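Local coordinates for protein xenavidin (Xenopus tropicalis, PDB 2UZ2) that binds biotin as a four-subunit beta-barrel glycoprotein of the avidin family, at residues G10-K15 with E90-M95; L20-V25 with G29-T34; T34-V39 with S44-S49; S100-E103 with W109-T112. All coordinates share one frame; numbering follows the deposited sequence.

Interaction 1: G10-K15 with E90-M95; sequences GQWRNK and EILHTM
The indole of W12 receives L92 on one face and E90 at its edge. L92 CD1 sits nearly over the middle of the six-membered ring, 3.9 Å from its centroid and 14° off the normal, a CH-pi contact. L92 CG and CD2 continue over the same ring, CD2 lying 3.8 Å from W12 CH2. At the far end of the indole, E90 CB approaches the edge near the ring plane, 3.7 Å from W12 CH2, and the E90 carboxylate plane stands 53° from that of the indole. Strands 10-14 and 90-99 are not neighbours in the antiparallel avidin barrel: strand 112-121 runs between them, and the CA atoms of W12 and L92 are 8.8 Å apart. A large flat side chain is therefore suited to position 12, since it can bridge that width inside the barrel. W12 CG lies anti to its carbonyl carbon (chi1 -57°), which sends the ring toward strand 90-99, where the branched L92 also packs on F63 and C82. Tryptophan still needs a partner for its one polar atom, and NE1 donates to L8 O. R121, on the intervening strand, makes a cation-pi contact with W12 and a salt bridge from NE to E90 OE1, which explains an acid at the ring's edge. Farther along strand 10-14, N14 ND2 donates to O3 of the bound biotin.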
loop_
_atom_site.group_PDB
_atom_site.type_symbol
_atom_site.label_atom_id
_atom_site.label_comp_id
_atom_site.label_asym_id
_atom_site.label_seq_id
_atom_site.Cartn_x
_atom_site.Cartn_y
_atom_site.Cartn_z
ATOM N N GLY B 10 7.690 -25.882 3.246
ATOM C CA GLY B 10 8.951 -25.848 3.978
ATOM C C GLY B 10 9.186 -24.527 4.659
ATOM O O GLY B 10 8.258 -23.789 4.888
ATOM N N GLN B 11 10.448 -24.267 4.977
ATOM C CA GLN B 11 10.795 -23.124 5.810
ATOM C C GLN B 11 11.431 -22.034 4.988
ATOM O O GLN B 11 12.239 -22.302 4.085
ATOM C CB GLN B 11 11.739 -23.567 6.908
ATOM C CG GLN B 11 11.127 -24.638 7.766
ATOM C CD GLN B 11 11.689 -24.683 9.163
ATOM O OE1 GLN B 11 11.667 -25.751 9.781
ATOM N NE2 GLN B 11 12.181 -23.553 9.677
ATOM N N TRP B 12 11.051 -20.806 5.302
ATOM C CA TRP B 12 11.566 -19.617 4.648
ATOM C C TRP B 12 11.869 -18.592 5.731
ATOM O O TRP B 12 11.276 -18.624 6.809
ATOM C CB TRP B 12 10.488 -19.010 3.750
ATOM C CG TRP B 12 9.933 -19.953 2.694
ATOM C CD1 TRP B 12 8.909 -20.868 2.852
ATOM C CD2 TRP B 12 10.355 -20.050 1.329
ATOM N NE1 TRP B 12 8.688 -21.530 1.655
ATOM C CE2 TRP B 12 9.554 -21.036 0.708
ATOM C CE3 TRP B 12 11.335 -19.383 0.564
ATOM C CZ2 TRP B 12 9.707 -21.387 -0.650
ATOM C CZ3 TRP B 12 11.495 -19.751 -0.785
ATOM C CH2 TRP B 12 10.682 -20.721 -1.367
ATOM N N ARG B 13 12.770 -17.667 5.421
ATOM C CA ARG B 13 13.041 -16.570 6.351
ATOM C C ARG B 13 13.063 -15.267 5.593
ATOM O O ARG B 13 13.435 -15.227 4.419
ATOM C CB ARG B 13 14.405 -16.754 7.018
ATOM C CG ARG B 13 15.591 -16.869 6.075
ATOM C CD ARG B 13 16.940 -16.717 6.803
ATOM N NE ARG B 13 17.252 -15.324 7.123
ATOM C CZ ARG B 13 17.532 -14.875 8.346
ATOM N NH1 ARG B 13 17.561 -15.709 9.382
ATOM N NH2 ARG B 13 17.791 -13.589 8.534
ATOM N N ASN B 14 12.694 -14.189 6.257
ATOM C CA ASN B 14 12.932 -12.881 5.626
ATOM C C ASN B 14 14.115 -12.155 6.245
ATOM O O ASN B 14 14.775 -12.678 7.137
ATOM C CB ASN B 14 11.665 -12.034 5.594
ATOM C CG ASN B 14 11.188 -11.616 6.984
ATOM O OD1 ASN B 14 11.968 -11.591 7.933
ATOM N ND2 ASN B 14 9.888 -11.275 7.090
ATOM N N LYS B 15 14.387 -10.932 5.785
ATOM C CA LYS B 15 15.580 -10.229 6.218
ATOM C C LYS B 15 15.515 -9.836 7.697
ATOM O O LYS B 15 16.558 -9.629 8.331
ATOM C CB LYS B 15 15.867 -9.034 5.281
ATOM C CG LYS B 15 15.842 -9.463 3.769
ATOM C CD LYS B 15 16.101 -8.321 2.759
ATOM C CE LYS B 15 17.534 -8.309 2.273
ATOM N NZ LYS B 15 17.786 -7.247 1.246
ATOM N N GLU B 90 15.489 -20.131 -4.803
ATOM C CA GLU B 90 14.082 -19.719 -4.750
ATOM C C GLU B 90 13.945 -18.490 -3.884
ATOM O O GLU B 90 14.574 -18.387 -2.802
ATOM C CB GLU B 90 13.184 -20.785 -4.119
ATOM C CG GLU B 90 13.297 -22.175 -4.623
ATOM C CD GLU B 90 12.829 -23.180 -3.576
ATOM O OE1 GLU B 90 13.622 -23.524 -2.676
ATOM O OE2 GLU B 90 11.679 -23.631 -3.652
ATOM N N ILE B 91 13.137 -17.536 -4.357
ATOM C CA ILE B 91 12.892 -16.306 -3.608
ATOM C C ILE B 91 11.413 -15.933 -3.701
ATOM O O ILE B 91 10.813 -16.049 -4.775
ATOM C CB ILE B 91 13.787 -15.121 -4.101
ATOM C CG1 ILE B 91 15.278 -15.511 -4.074
ATOM C CG2 ILE B 91 13.513 -13.844 -3.301
ATOM C CD1 ILE B 91 16.236 -14.335 -4.192
ATOM N N LEU B 92 10.833 -15.510 -2.585
ATOM C CA LEU B 92 9.454 -15.057 -2.616
ATOM C C LEU B 92 9.496 -13.549 -2.442
ATOM O O LEU B 92 9.933 -13.071 -1.377
ATOM C CB LEU B 92 8.634 -15.662 -1.481
ATOM C CG LEU B 92 8.761 -17.161 -1.232
ATOM C CD1 LEU B 92 7.881 -17.580 -0.065
ATOM C CD2 LEU B 92 8.360 -17.903 -2.487
ATOM N N HIS B 93 9.043 -12.816 -3.454
ATOM C CA HIS B 93 8.824 -11.376 -3.341
ATOM C C HIS B 93 7.409 -11.103 -2.883
ATOM O O HIS B 93 6.460 -11.455 -3.569
ATOM C CB HIS B 93 9.086 -10.644 -4.672
ATOM C CG HIS B 93 10.521 -10.618 -5.082
ATOM N ND1 HIS B 93 11.515 -10.092 -4.287
ATOM C CD2 HIS B 93 11.118 -10.979 -6.237
ATOM C CE1 HIS B 93 12.674 -10.186 -4.916
ATOM N NE2 HIS B 93 12.461 -10.729 -6.099
ATOM N N THR B 94 7.263 -10.424 -1.740
ATOM C CA THR B 94 5.960 -10.175 -1.144
ATOM C C THR B 94 5.762 -8.717 -0.744
ATOM O O THR B 94 6.704 -7.972 -0.502
ATOM C CB THR B 94 5.727 -11.001 0.148
ATOM O OG1 THR B 94 6.473 -10.455 1.240
ATOM C CG2 THR B 94 6.105 -12.535 -0.101
ATOM N N MET B 95 4.493 -8.362 -0.708
ATOM C CA MET B 95 4.099 -7.173 0.012
ATOM C C MET B 95 3.023 -7.561 0.988
ATOM O O MET B 95 2.361 -8.612 0.833
ATOM C CB MET B 95 3.638 -6.124 -0.961
ATOM C CG MET B 95 4.756 -5.798 -1.927
ATOM S SD MET B 95 4.449 -4.264 -2.737
ATOM C CE MET B 95 4.895 -3.130 -1.410
#

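Interaction 2: L20-V25 with G29-T34; sequences LIIESV and GEFTGT
I22 leans its side chain on the ring of F31. From CB, the CG2 branch lies 3.8 Å from F31 CD1, while CG1, anti to the carbonyl carbon (chi1 -67°), stays near F31 CD1 and CE1. At the tip, CD1 comes to 3.7 Å from F31 CE1, an off-centre, oblique CH-pi contact. V25 CG2 packs against F31 CB, alongside and pointing the same way. With an alanine at I22, the F31 ring would probably lose the CG2 and CD1 contacts along one side, and a gap would open beside L8. The two segments form the hairpin of strands 19-25 and 30-36, interrupted by a beta bulge in which E23 is the extra residue between I22 and S24. I21 and T34 are a hydrogen-bonded pair, I21 N meeting T34 O at 2.9 Å with a nearly straight bond (171°). Facing I22, G33 brings the CA atoms to within 4.3 Å, and a CB there would clash with I21 O. The bulge puts E23 N on T32 O at 2.8 Å, whereas T32 N to S24 O is weak. In the conformers given, T32 OG1 donates to E23 OE1 and a water joins E23 OE2 to T34 OG1, both tentative.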
loop_
_atom_site.group_PDB
_atom_site.type_symbol
_atom_site.label_atom_id
_atom_site.label_comp_id
_atom_site.label_asym_id
_atom_site.label_seq_id
_atom_site.Cartn_x
_atom_site.Cartn_y
_atom_site.Cartn_z
ATOM N N LEU B 20 8.720 -18.346 8.092
ATOM C CA LEU B 20 7.451 -18.738 7.471
ATOM C C LEU B 20 7.540 -20.244 7.221
ATOM O O LEU B 20 8.512 -20.677 6.634
ATOM C CB LEU B 20 7.261 -17.977 6.149
ATOM C CG LEU B 20 6.232 -18.563 5.169
ATOM C CD1 LEU B 20 4.779 -18.462 5.741
ATOM C CD2 LEU B 20 6.383 -17.862 3.811
ATOM N N ILE B 21 6.575 -21.015 7.700
ATOM C CA ILE B 21 6.603 -22.482 7.436
ATOM C C ILE B 21 5.314 -22.829 6.744
ATOM O O ILE B 21 4.228 -22.538 7.239
ATOM C CB ILE B 21 6.792 -23.333 8.714
ATOM C CG1 ILE B 21 8.105 -22.954 9.400
ATOM C CG2 ILE B 21 6.772 -24.870 8.324
ATOM C CD1 ILE B 21 8.388 -23.755 10.681
ATOM N N ILE B 22 5.421 -23.438 5.580
ATOM C CA ILE B 22 4.225 -23.917 4.866
ATOM C C ILE B 22 4.222 -25.427 4.975
ATOM O O ILE B 22 5.152 -26.094 4.488
ATOM C CB ILE B 22 4.179 -23.381 3.412
ATOM C CG1 ILE B 22 3.962 -21.860 3.489
ATOM C CG2 ILE B 22 2.984 -24.002 2.620
ATOM C CD1 ILE B 22 3.998 -21.090 2.201
ATOM N N GLU B 23 3.171 -25.939 5.627
ATOM C CA GLU B 23 3.062 -27.335 6.068
ATOM C C GLU B 23 2.650 -28.237 4.907
ATOM O O GLU B 23 3.156 -29.343 4.764
ATOM C CB GLU B 23 1.991 -27.467 7.174
ATOM C CG GLU B 23 2.345 -26.896 8.557
ATOM C CD GLU B 23 1.106 -26.513 9.426
ATOM O OE1 GLU B 23 -0.080 -26.719 9.013
ATOM O OE2 GLU B 23 1.312 -25.991 10.541
ATOM N N SER B 24 1.695 -27.769 4.112
ATOM C CA SER B 24 1.087 -28.604 3.076
ATOM C C SER B 24 0.431 -27.737 2.009
ATOM O O SER B 24 -0.026 -26.631 2.324
ATOM C CB SER B 24 0.042 -29.517 3.726
ATOM O OG SER B 24 -0.439 -30.477 2.813
ATOM N N VAL B 25 0.385 -28.245 0.768
ATOM C CA VAL B 25 -0.270 -27.557 -0.332
ATOM C C VAL B 25 -1.191 -28.580 -1.018
ATOM O O VAL B 25 -0.733 -29.644 -1.415
ATOM C CB VAL B 25 0.739 -27.014 -1.368
ATOM C CG1 VAL B 25 0.022 -26.339 -2.558
ATOM C CG2 VAL B 25 1.722 -25.981 -0.703
ATOM N N GLY B 29 -4.648 -25.606 -4.621
ATOM C CA GLY B 29 -3.704 -24.476 -4.290
ATOM C C GLY B 29 -3.732 -24.029 -2.836
ATOM O O GLY B 29 -2.897 -23.195 -2.388
ATOM N N GLU B 30 -4.662 -24.572 -2.051
ATOM C CA GLU B 30 -4.791 -24.105 -0.653
ATOM C C GLU B 30 -3.618 -24.588 0.160
ATOM O O GLU B 30 -3.182 -25.731 0.020
ATOM C CB GLU B 30 -6.100 -24.634 -0.057
ATOM C CG GLU B 30 -6.489 -24.010 1.326
ATOM C CD GLU B 30 -7.925 -24.402 1.731
ATOM O OE1 GLU B 30 -8.622 -25.064 0.915
ATOM O OE2 GLU B 30 -8.358 -24.020 2.844
ATOM N N PHE B 31 -3.119 -23.739 1.050
ATOM C CA PHE B 31 -2.065 -24.170 1.920
ATOM C C PHE B 31 -2.275 -23.679 3.337
ATOM O O PHE B 31 -3.028 -22.711 3.580
ATOM C CB PHE B 31 -0.653 -23.802 1.366
ATOM C CG PHE B 31 -0.366 -22.323 1.210
ATOM C CD1 PHE B 31 0.048 -21.558 2.314
ATOM C CD2 PHE B 31 -0.447 -21.703 -0.042
ATOM C CE1 PHE B 31 0.364 -20.190 2.175
ATOM C CE2 PHE B 31 -0.146 -20.313 -0.198
ATOM C CZ PHE B 31 0.266 -19.566 0.940
ATOM N N THR B 32 -1.587 -24.348 4.252
ATOM C CA THR B 32 -1.627 -23.979 5.664
ATOM C C THR B 32 -0.214 -24.021 6.225
ATOM O O THR B 32 0.675 -24.645 5.651
ATOM C CB THR B 32 -2.529 -24.915 6.494
ATOM O OG1 THR B 32 -1.912 -26.197 6.610
ATOM C CG2 THR B 32 -3.880 -25.112 5.835
ATOM N N GLY B 33 -0.012 -23.336 7.338
ATOM C CA GLY B 33 1.289 -23.331 7.968
ATOM C C GLY B 33 1.314 -22.421 9.169
ATOM O O GLY B 33 0.289 -22.190 9.823
ATOM N N THR B 34 2.511 -21.967 9.477
ATOM C CA THR B 34 2.686 -21.068 10.630
ATOM C C THR B 34 3.668 -19.960 10.319
ATOM O O THR B 34 4.501 -20.068 9.424
ATOM C CB THR B 34 3.196 -21.813 11.875
ATOM O OG1 THR B 34 4.454 -22.461 11.594
ATOM C CG2 THR B 34 2.186 -22.849 12.347
HETATM O O HOH W 1 3.929 -24.993 10.440
#

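Interaction 3: T34-V39 with S44-S49; sequences TYFTSV and STIRIS. With BTN (biotin), chain D.
One end of the biotin pocket is built by strand 30-36 and the loop that follows it, with the returning part of that loop, 44-49, packed behind: Y35 pairs with S49 and I46 covers F36. Y35 OH donates to biotin O3 at 2.7 Å, the oxygen lying in the plane of the tyrosine ring at its edge. T37 OG1 is anti to the backbone N (chi1 -174°), which turns it to the ligand, where it accepts biotin N2 at 2.8 Å. The same hydroxyl donates to V39 O, so its proton is committed and a lone pair is left for the ureido N-H, a role well suited to threonine. Its methyl, CG2, faces I46 CG2. Y35 and S49 form an antiparallel hydrogen-bonded pair, Y35 N to S49 O (2.8 Å) and S49 N to Y35 O. Beyond it, where the two segments diverge, a water bridges Y35 O, T37 N and R47 O. I46 CG2 lies over one face of F36, 3.6 Å from CZ, while I48 CG1 meets the ring at its edge. I48 CG2 presses tightly on T34 CB, 3.4 Å away. Polar groups gripping the ureido ring, here joined by S18 and N14, are the hallmark of biotin sites in avidins.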
loop_
_atom_site.group_PDB
_atom_site.type_symbol
_atom_site.label_atom_id
_atom_site.label_comp_id
_atom_site.label_asym_id
_atom_site.label_seq_id
_atom_site.Cartn_x
_atom_site.Cartn_y
_atom_site.Cartn_z
ATOM N N THR B 34 2.511 -21.967 9.477
ATOM C CA THR B 34 2.686 -21.068 10.630
ATOM C C THR B 34 3.668 -19.960 10.319
ATOM O O THR B 34 4.501 -20.068 9.424
ATOM C CB THR B 34 3.196 -21.813 11.875
ATOM O OG1 THR B 34 4.454 -22.461 11.594
ATOM C CG2 THR B 34 2.186 -22.849 12.347
ATOM N N TYR B 35 3.597 -18.914 11.126
ATOM C CA TYR B 35 4.523 -17.792 10.963
ATOM C C TYR B 35 5.046 -17.420 12.337
ATOM O O TYR B 35 4.278 -17.270 13.320
ATOM C CB TYR B 35 3.779 -16.614 10.348
ATOM C CG TYR B 35 4.692 -15.600 9.746
ATOM C CD1 TYR B 35 4.929 -15.584 8.354
ATOM C CD2 TYR B 35 5.270 -14.625 10.526
ATOM C CE1 TYR B 35 5.753 -14.611 7.784
ATOM C CE2 TYR B 35 6.119 -13.661 9.951
ATOM C CZ TYR B 35 6.341 -13.679 8.574
ATOM O OH TYR B 35 7.189 -12.692 8.060
ATOM N N PHE B 36 6.359 -17.260 12.427
ATOM C CA PHE B 36 6.929 -16.811 13.663
ATOM C C PHE B 36 7.634 -15.477 13.408
ATOM O O PHE B 36 8.701 -15.415 12.757
ATOM C CB PHE B 36 7.903 -17.787 14.318
ATOM C CG PHE B 36 8.346 -17.288 15.670
ATOM C CD1 PHE B 36 7.655 -17.649 16.794
ATOM C CD2 PHE B 36 9.371 -16.351 15.782
ATOM C CE1 PHE B 36 8.026 -17.183 18.048
ATOM C CE2 PHE B 36 9.745 -15.829 17.031
ATOM C CZ PHE B 36 9.057 -16.249 18.175
ATOM N N THR B 37 7.042 -14.409 13.896
ATOM C CA THR B 37 7.644 -13.095 13.597
ATOM C C THR B 37 8.782 -12.691 14.551
ATOM O O THR B 37 8.711 -12.900 15.761
ATOM C CB THR B 37 6.588 -11.975 13.541
ATOM O OG1 THR B 37 7.243 -10.777 13.118
ATOM C CG2 THR B 37 5.965 -11.756 14.913
ATOM N N SER B 38 9.832 -12.083 14.008
ATOM C CA SER B 38 10.946 -11.624 14.829
ATOM C C SER B 38 10.684 -10.205 15.318
ATOM O O SER B 38 11.429 -9.677 16.169
ATOM C CB SER B 38 12.252 -11.688 14.046
ATOM O OG SER B 38 12.722 -13.015 13.977
ATOM N N VAL B 39 9.617 -9.606 14.795
ATOM C CA VAL B 39 9.190 -8.239 15.129
ATOM C C VAL B 39 7.689 -8.097 15.410
ATOM O O VAL B 39 6.881 -8.813 14.872
ATOM C CB VAL B 39 9.619 -7.192 14.058
ATOM C CG1 VAL B 39 11.137 -7.136 13.952
ATOM C CG2 VAL B 39 8.955 -7.460 12.726
ATOM N N SER B 44 3.719 -7.855 24.002
ATOM C CA SER B 44 3.375 -9.225 24.402
ATOM C C SER B 44 4.387 -10.188 23.813
ATOM O O SER B 44 5.032 -9.871 22.816
ATOM C CB SER B 44 1.952 -9.608 23.952
ATOM O OG SER B 44 0.994 -8.723 24.527
ATOM N N THR B 45 4.534 -11.338 24.460
ATOM C CA THR B 45 5.415 -12.406 24.023
ATOM C C THR B 45 4.941 -12.891 22.661
ATOM O O THR B 45 3.768 -13.258 22.480
ATOM C CB THR B 45 5.410 -13.575 25.050
ATOM O OG1 THR B 45 5.780 -13.060 26.331
ATOM C CG2 THR B 45 6.377 -14.705 24.661
ATOM N N ILE B 46 5.840 -12.862 21.686
ATOM C CA ILE B 46 5.521 -13.439 20.375
ATOM C C ILE B 46 5.407 -14.967 20.461
ATOM O O ILE B 46 6.223 -15.630 21.125
ATOM C CB ILE B 46 6.584 -13.051 19.338
ATOM C CG1 ILE B 46 6.520 -11.531 19.087
ATOM C CG2 ILE B 46 6.363 -13.791 18.038
ATOM C CD1 ILE B 46 7.824 -10.918 18.601
ATOM N N ARG B 47 4.372 -15.501 19.811
ATOM C CA ARG B 47 4.241 -16.959 19.660
ATOM C C ARG B 47 3.931 -17.306 18.238
ATOM O O ARG B 47 3.401 -16.478 17.480
ATOM C CB ARG B 47 3.197 -17.586 20.609
ATOM C CG ARG B 47 3.759 -17.767 22.050
ATOM C CD ARG B 47 2.894 -18.668 22.966
ATOM N NE ARG B 47 3.293 -18.520 24.368
ATOM C CZ ARG B 47 3.068 -17.420 25.086
ATOM N NH1 ARG B 47 2.412 -16.406 24.548
ATOM N NH2 ARG B 47 3.485 -17.332 26.338
ATOM N N ILE B 48 4.304 -18.533 17.870
ATOM C CA ILE B 48 4.008 -19.075 16.545
ATOM C C ILE B 48 2.514 -18.885 16.302
ATOM O O ILE B 48 1.694 -19.144 17.224
ATOM C CB ILE B 48 4.354 -20.571 16.501
ATOM C CG1 ILE B 48 5.844 -20.782 16.789
ATOM C CG2 ILE B 48 3.973 -21.159 15.166
ATOM C CD1 ILE B 48 6.268 -22.237 16.878
ATOM N N SER B 49 2.172 -18.435 15.090
ATOM C CA SER B 49 0.800 -18.128 14.725
ATOM C C SER B 49 0.396 -18.837 13.447
ATOM O O SER B 49 1.226 -19.063 12.575
ATOM C CB SER B 49 0.645 -16.593 14.587
ATOM O OG SER B 49 0.942 -15.954 15.846
HETATM C C11 BTN D . 1.329 -7.331 16.341
HETATM O O11 BTN D . 0.231 -6.777 16.580
HETATM O O12 BTN D . 2.343 -6.898 16.940
HETATM C C10 BTN D . 1.437 -8.491 15.367
HETATM C C9 BTN D . 2.864 -8.708 14.876
HETATM C C8 BTN D . 3.127 -7.930 13.574
HETATM C C7 BTN D . 4.286 -8.491 12.769
HETATM C C2 BTN D . 4.518 -7.729 11.457
HETATM S S1 BTN D . 3.308 -8.051 10.352
HETATM C C6 BTN D . 4.375 -7.590 8.939
HETATM C C5 BTN D . 5.846 -7.692 9.301
HETATM N N1 BTN D . 6.555 -8.848 8.744
HETATM C C3 BTN D . 7.035 -9.620 9.731
HETATM O O3 BTN D . 8.017 -10.620 9.609
HETATM N N2 BTN D . 6.481 -9.277 10.891
HETATM C C4 BTN D . 5.893 -7.948 10.805
HETATM O O HOH W 2 4.452 -15.241 15.260
#

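Interaction 4: S100-E103 with W109-T112; sequences SSQE and WTGT
Q102 lays its side-chain amide across T110 and G111, with CD 3.4 Å from T110 OG1 and NE2 3.8 Å from G111 CA. Both segments belong to the long connection between strands 90-99 and 112-121 of the avidin barrel, whose return leg includes a short 3-10 turn. The glutamine chain is bent at chi2 (-51°), which folds the amide back over T110 and G111. Glycine fits beneath it: a CB on G111 would come tight against Q102 CG. T110 OG1 has its own partner in D107 O. Shortening Q102 to an alanine is likely to uncover G111 and T110 and to remove packing on F83 of the third subunit. Neighbouring chains hold both legs, since Q102 O accepts from Q81 NE2 of the third subunit and T110 O from R113 NE of the fourth. W109 packs on V39 of the fourth subunit, consistent with avidin, where a tryptophan of this loop helps close a neighbour's biotin site. The S100 hydroxyl shares a water with T110 O, tentatively, in the conformer given. Independent of that side chain, S100 N donates to G111 O at 2.9 Å, with an angle of 162° at the hydrogen.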
loop_
_atom_site.group_PDB
_atom_site.type_symbol
_atom_site.label_atom_id
_atom_site.label_comp_id
_atom_site.label_asym_id
_atom_site.label_seq_id
_atom_site.Cartn_x
_atom_site.Cartn_y
_atom_site.Cartn_z
ATOM N N SER B 100 -4.160 -3.262 12.383
ATOM C CA SER B 100 -4.281 -3.226 13.838
ATOM C C SER B 100 -5.717 -2.972 14.248
ATOM O O SER B 100 -6.504 -2.366 13.507
ATOM C CB SER B 100 -3.343 -2.204 14.459
ATOM O OG SER B 100 -3.378 -0.989 13.744
ATOM N N SER B 101 -6.062 -3.450 15.438
ATOM C CA SER B 101 -7.385 -3.251 15.956
ATOM C C SER B 101 -7.579 -1.852 16.551
ATOM O O SER B 101 -6.949 -1.475 17.554
ATOM C CB SER B 101 -7.689 -4.352 16.975
ATOM O OG SER B 101 -8.930 -4.103 17.571
ATOM N N GLN B 102 -8.454 -1.084 15.904
ATOM C CA GLN B 102 -8.834 0.238 16.340
ATOM C C GLN B 102 -10.066 0.233 17.247
ATOM O O GLN B 102 -10.927 -0.666 17.159
ATOM C CB GLN B 102 -9.053 1.153 15.134
ATOM C CG GLN B 102 -7.811 1.293 14.234
ATOM C CD GLN B 102 -6.570 1.648 15.025
ATOM O OE1 GLN B 102 -6.575 2.585 15.818
ATOM N NE2 GLN B 102 -5.539 0.839 14.879
ATOM N N GLU B 103 -10.139 1.243 18.115
ATOM C CA GLU B 103 -11.176 1.310 19.157
ATOM C C GLU B 103 -12.529 1.697 18.570
ATOM O O GLU B 103 -13.579 1.277 19.061
ATOM C CB GLU B 103 -10.787 2.313 20.256
ATOM C CG GLU B 103 -9.478 1.980 20.982
ATOM C CD GLU B 103 -9.187 2.903 22.144
ATOM O OE1 GLU B 103 -9.164 4.156 21.964
ATOM O OE2 GLU B 103 -8.991 2.374 23.264
ATOM N N TRP B 109 -8.856 4.985 9.732
ATOM C CA TRP B 109 -7.841 5.477 8.805
ATOM C C TRP B 109 -6.414 5.197 9.256
ATOM O O TRP B 109 -5.522 5.161 8.411
ATOM C CB TRP B 109 -8.033 7.003 8.625
ATOM C CG TRP B 109 -7.709 7.825 9.846
ATOM C CD1 TRP B 109 -8.550 8.147 10.872
ATOM C CD2 TRP B 109 -6.455 8.460 10.139
ATOM N NE1 TRP B 109 -7.893 8.940 11.803
ATOM C CE2 TRP B 109 -6.598 9.126 11.378
ATOM C CE3 TRP B 109 -5.202 8.475 9.498
ATOM C CZ2 TRP B 109 -5.546 9.840 11.980
ATOM C CZ3 TRP B 109 -4.141 9.218 10.103
ATOM C CH2 TRP B 109 -4.329 9.866 11.327
ATOM N N THR B 110 -6.199 5.056 10.576
ATOM C CA THR B 110 -4.870 4.798 11.173
ATOM C C THR B 110 -4.521 3.309 11.240
ATOM O O THR B 110 -3.453 2.936 11.721
ATOM C CB THR B 110 -4.766 5.331 12.630
ATOM O OG1 THR B 110 -5.383 4.415 13.542
ATOM C CG2 THR B 110 -5.415 6.667 12.776
ATOM N N GLY B 111 -5.440 2.467 10.796
ATOM C CA GLY B 111 -5.342 1.039 11.122
ATOM C C GLY B 111 -4.560 0.119 10.209
ATOM O O GLY B 111 -4.479 -1.085 10.491
ATOM N N THR B 112 -3.990 0.643 9.118
ATOM C CA THR B 112 -3.368 -0.292 8.157
ATOM C C THR B 112 -1.948 0.158 7.785
ATOM O O THR B 112 -1.768 1.268 7.257
ATOM C CB THR B 112 -4.196 -0.404 6.865
ATOM O OG1 THR B 112 -5.565 -0.688 7.199
ATOM C CG2 THR B 112 -3.625 -1.552 5.985
HETATM O O HOH W 3 -2.096 0.904 12.421
#

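In the fold
From the N terminus, segment 10-15 opens the widest loop, which interaction 1 closes only at 90-95, tying the first strand to the seventh across the barrel interior. Interactions 2 and 3 both fall within that loop. Interaction 2 joins the second and third strands in a tight hairpin, and its first strand bonds to the first through G10 N to I22 O and W12 N to L20 O. Interaction 3 follows in series, sharing T34, and closes the loop leading to strand 49-55; Y35 there packs near N14. Interaction 4 comes after all these, closing the connection between the last two strands, with its centre about 27 Å from that of interaction 1.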